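Phl p 3 allergen (Phleum pratense, PDB 3FT9) is a secreted grass-pollen allergen related to the C-terminal domain of beta-expansins and may bind cell-wall polysaccharide. Local coordinates at residues V33-H38 / F65-M70. Sequence-based numbering, arbitrary orientation.
Sequences VELRQH and FNFRFM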
loop_
_atom_site.group_PDB
_atom_site.type_symbol
_atom_site.label_atom_id
_atom_site.label_comp_id
_atom_site.label_asym_id
_atom_site.label_seq_id
_atom_site.Cartn_x
_atom_site.Cartn_y
_atom_site.Cartn_z
ATOM N N VAL A 33 3.557 -0.365 -6.651
ATOM C CA VAL A 33 2.535 0.147 -5.729
ATOM C C VAL A 33 2.956 1.520 -5.242
ATOM O O VAL A 33 4.158 1.716 -4.956
ATOM C CB VAL A 33 2.382 -0.725 -4.509
ATOM C CG1 VAL A 33 1.167 -0.240 -3.605
ATOM C CG2 VAL A 33 2.258 -2.122 -4.949
ATOM N N GLU A 34 1.996 2.462 -5.149
ATOM C CA GLU A 34 2.271 3.766 -4.556
ATOM C C GLU A 34 1.255 4.118 -3.494
ATOM O O GLU A 34 0.084 3.736 -3.624
ATOM C CB GLU A 34 2.228 4.827 -5.660
ATOM C CG GLU A 34 3.482 4.838 -6.465
ATOM C CD GLU A 34 3.249 4.745 -7.918
ATOM O OE1 GLU A 34 2.372 5.424 -8.369
ATOM O OE2 GLU A 34 3.926 3.977 -8.621
ATOM N N LEU A 35 1.682 4.861 -2.478
ATOM C CA LEU A 35 0.763 5.400 -1.447
ATOM C C LEU A 35 0.535 6.889 -1.680
ATOM O O LEU A 35 1.436 7.619 -2.077
ATOM C CB LEU A 35 1.402 5.366 -0.135
ATOM C CG LEU A 35 0.599 5.971 1.065
ATOM C CD1 LEU A 35 0.763 5.017 2.203
ATOM C CD2 LEU A 35 1.295 7.157 1.462
ATOM N N ARG A 36 -0.649 7.365 -1.409
ATOM C CA ARG A 36 -0.867 8.818 -1.415
ATOM C C ARG A 36 -1.469 9.152 -0.016
ATOM O O ARG A 36 -2.497 8.617 0.346
ATOM C CB ARG A 36 -1.852 9.200 -2.538
ATOM C CG ARG A 36 -2.221 10.704 -2.557
ATOM C CD ARG A 36 -2.984 11.112 -3.779
ATOM N NE ARG A 36 -4.378 10.738 -3.788
ATOM C CZ ARG A 36 -5.366 11.367 -3.136
ATOM N NH1 ARG A 36 -5.097 12.413 -2.353
ATOM N NH2 ARG A 36 -6.624 10.905 -3.254
ATOM N N GLN A 37 -0.854 10.056 0.721
ATOM C CA GLN A 37 -1.395 10.457 2.009
ATOM C C GLN A 37 -2.691 11.311 1.889
ATOM O O GLN A 37 -2.992 11.808 0.799
ATOM C CB GLN A 37 -0.323 11.211 2.853
ATOM C CG GLN A 37 0.882 10.369 3.206
ATOM C CD GLN A 37 1.817 11.182 4.016
ATOM O OE1 GLN A 37 1.462 11.665 5.076
ATOM N NE2 GLN A 37 2.995 11.412 3.493
ATOM N N HIS A 38 -3.508 11.343 2.969
ATOM C CA HIS A 38 -4.783 12.103 2.990
ATOM C C HIS A 38 -4.486 13.543 2.660
ATOM O O HIS A 38 -3.558 14.203 3.221
ATOM C CB HIS A 38 -5.584 12.032 4.322
ATOM C CG HIS A 38 -6.949 12.657 4.236
ATOM N ND1 HIS A 38 -7.970 12.100 3.499
ATOM C CD2 HIS A 38 -7.443 13.819 4.753
ATOM C CE1 HIS A 38 -9.052 12.853 3.617
ATOM N NE2 HIS A 38 -8.753 13.902 4.366
ATOM N N PHE A 65 -5.139 6.129 3.987
ATOM C CA PHE A 65 -4.161 6.120 2.921
ATOM C C PHE A 65 -4.812 5.564 1.661
ATOM O O PHE A 65 -5.582 4.656 1.704
ATOM C CB PHE A 65 -2.974 5.257 3.372
ATOM C CG PHE A 65 -2.342 5.697 4.711
ATOM C CD1 PHE A 65 -1.609 6.890 4.799
ATOM C CD2 PHE A 65 -2.462 4.920 5.836
ATOM C CE1 PHE A 65 -1.027 7.259 5.952
ATOM C CE2 PHE A 65 -1.882 5.350 7.016
ATOM C CZ PHE A 65 -1.156 6.493 7.056
ATOM N N ASN A 66 -4.473 6.128 0.511
ATOM C CA ASN A 66 -4.840 5.620 -0.764
ATOM C C ASN A 66 -3.685 4.938 -1.434
ATOM O O ASN A 66 -2.562 5.249 -1.093
ATOM C CB ASN A 66 -5.242 6.792 -1.642
ATOM C CG ASN A 66 -6.145 7.775 -0.877
ATOM O OD1 ASN A 66 -7.291 7.471 -0.571
ATOM N ND2 ASN A 66 -5.588 8.875 -0.497
ATOM N N PHE A 67 -3.980 4.028 -2.378
ATOM C CA PHE A 67 -2.989 3.201 -3.032
ATOM C C PHE A 67 -3.297 3.175 -4.536
ATOM O O PHE A 67 -4.473 3.258 -4.904
ATOM C CB PHE A 67 -2.936 1.797 -2.463
ATOM C CG PHE A 67 -2.477 1.755 -1.036
ATOM C CD1 PHE A 67 -1.151 1.724 -0.732
ATOM C CD2 PHE A 67 -3.437 1.832 0.013
ATOM C CE1 PHE A 67 -0.755 1.745 0.605
ATOM C CE2 PHE A 67 -3.094 1.860 1.301
ATOM C CZ PHE A 67 -1.696 1.812 1.604
ATOM N N ARG A 68 -2.269 3.142 -5.362
ATOM C CA ARG A 68 -2.361 2.984 -6.834
ATOM C C ARG A 68 -1.375 1.780 -7.164
ATOM O O ARG A 68 -0.317 1.672 -6.546
ATOM C CB ARG A 68 -1.887 4.258 -7.534
ATOM C CG ARG A 68 -1.597 4.103 -9.030
ATOM C CD ARG A 68 -1.482 5.514 -9.684
ATOM N NE ARG A 68 -0.180 6.134 -9.511
ATOM C CZ ARG A 68 0.101 7.380 -9.881
ATOM N NH1 ARG A 68 -0.844 8.122 -10.413
ATOM N NH2 ARG A 68 1.310 7.895 -9.724
ATOM N N PHE A 69 -1.788 0.884 -8.078
ATOM C CA PHE A 69 -1.087 -0.311 -8.479
ATOM C C PHE A 69 -0.894 -0.210 -9.960
ATOM O O PHE A 69 -1.734 0.460 -10.622
ATOM C CB PHE A 69 -2.005 -1.477 -8.263
ATOM C CG PHE A 69 -2.094 -1.838 -6.857
ATOM C CD1 PHE A 69 -1.242 -2.822 -6.332
ATOM C CD2 PHE A 69 -2.927 -1.134 -6.009
ATOM C CE1 PHE A 69 -1.259 -3.122 -4.953
ATOM C CE2 PHE A 69 -2.935 -1.447 -4.640
ATOM C CZ PHE A 69 -2.094 -2.434 -4.120
ATOM N N MET A 70 0.201 -0.809 -10.435
ATOM C CA MET A 70 0.545 -1.087 -11.887
ATOM C C MET A 70 0.883 -2.566 -11.931
ATOM O O MET A 70 1.660 -3.003 -11.085
ATOM C CB MET A 70 1.731 -0.241 -12.335
ATOM C CG MET A 70 2.192 -0.399 -13.872
ATOM S SD MET A 70 0.812 0.019 -14.984
ATOM C CE MET A 70 0.857 1.857 -15.054
HETATM O O HOH W 1 -7.357 9.803 2.209
#
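Val33 and Phe69 stand side by side across two antiparallel strands: CG1 of Val33 lies over one face of the Phe69 ring, toward its rim, 4.2 Å from the centroid in a CH-pi contact, while CG2 of Val33 reaches CE1 of Phe69 at 3.7 Å. Two-faced strand pairing is well illustrated here, since Val33, Leu35, Phe67 and Phe69 fall on one side of the pair and Glu34, Arg36, Asn66 and Arg68 on the other. On the apolar side Leu35, with CG anti to its backbone N (chi1 177°), sends CD1 into the hollow between two phenylalanines, 3.9 Å from both CB of Phe65 and CE1 of Phe67. Rings and aliphatic branches thus interlock along the strands: Val33 CG1 also approaches Phe67, flanking that ring from the side away from Phe65.

The reverse side is polar. NE and NH2 of Arg68 converge on a single carboxylate oxygen, OE1 of Glu34, which lies in the guanidinium plane 2.9 Å from NE; the carboxylate itself is turned nearly upright to that plane, at 86°. Farther along, the Asn66 amide slides over the Arg36 guanidinium, almost parallel to it, with ND2 3.5 Å above its centre. Asn66 OD1 accepts from the backbone N of Glu81, and Arg36 NH1 donates to Ser40 O. Between the two faces, paired backbone hydrogen bonds join Glu34 to Arg68 and Arg36 to Asn66.

The expansin C-terminal domain is an immunoglobulin-like beta-sandwich, and the apolar side turns into its core, where it meets Leu17, Leu19 and Ile21 of strand 16-24. Trp43 packs on the polar side, in a cation-pi contact with Arg68, and strands 44-49 and 76-83 flank the pair within the sheet.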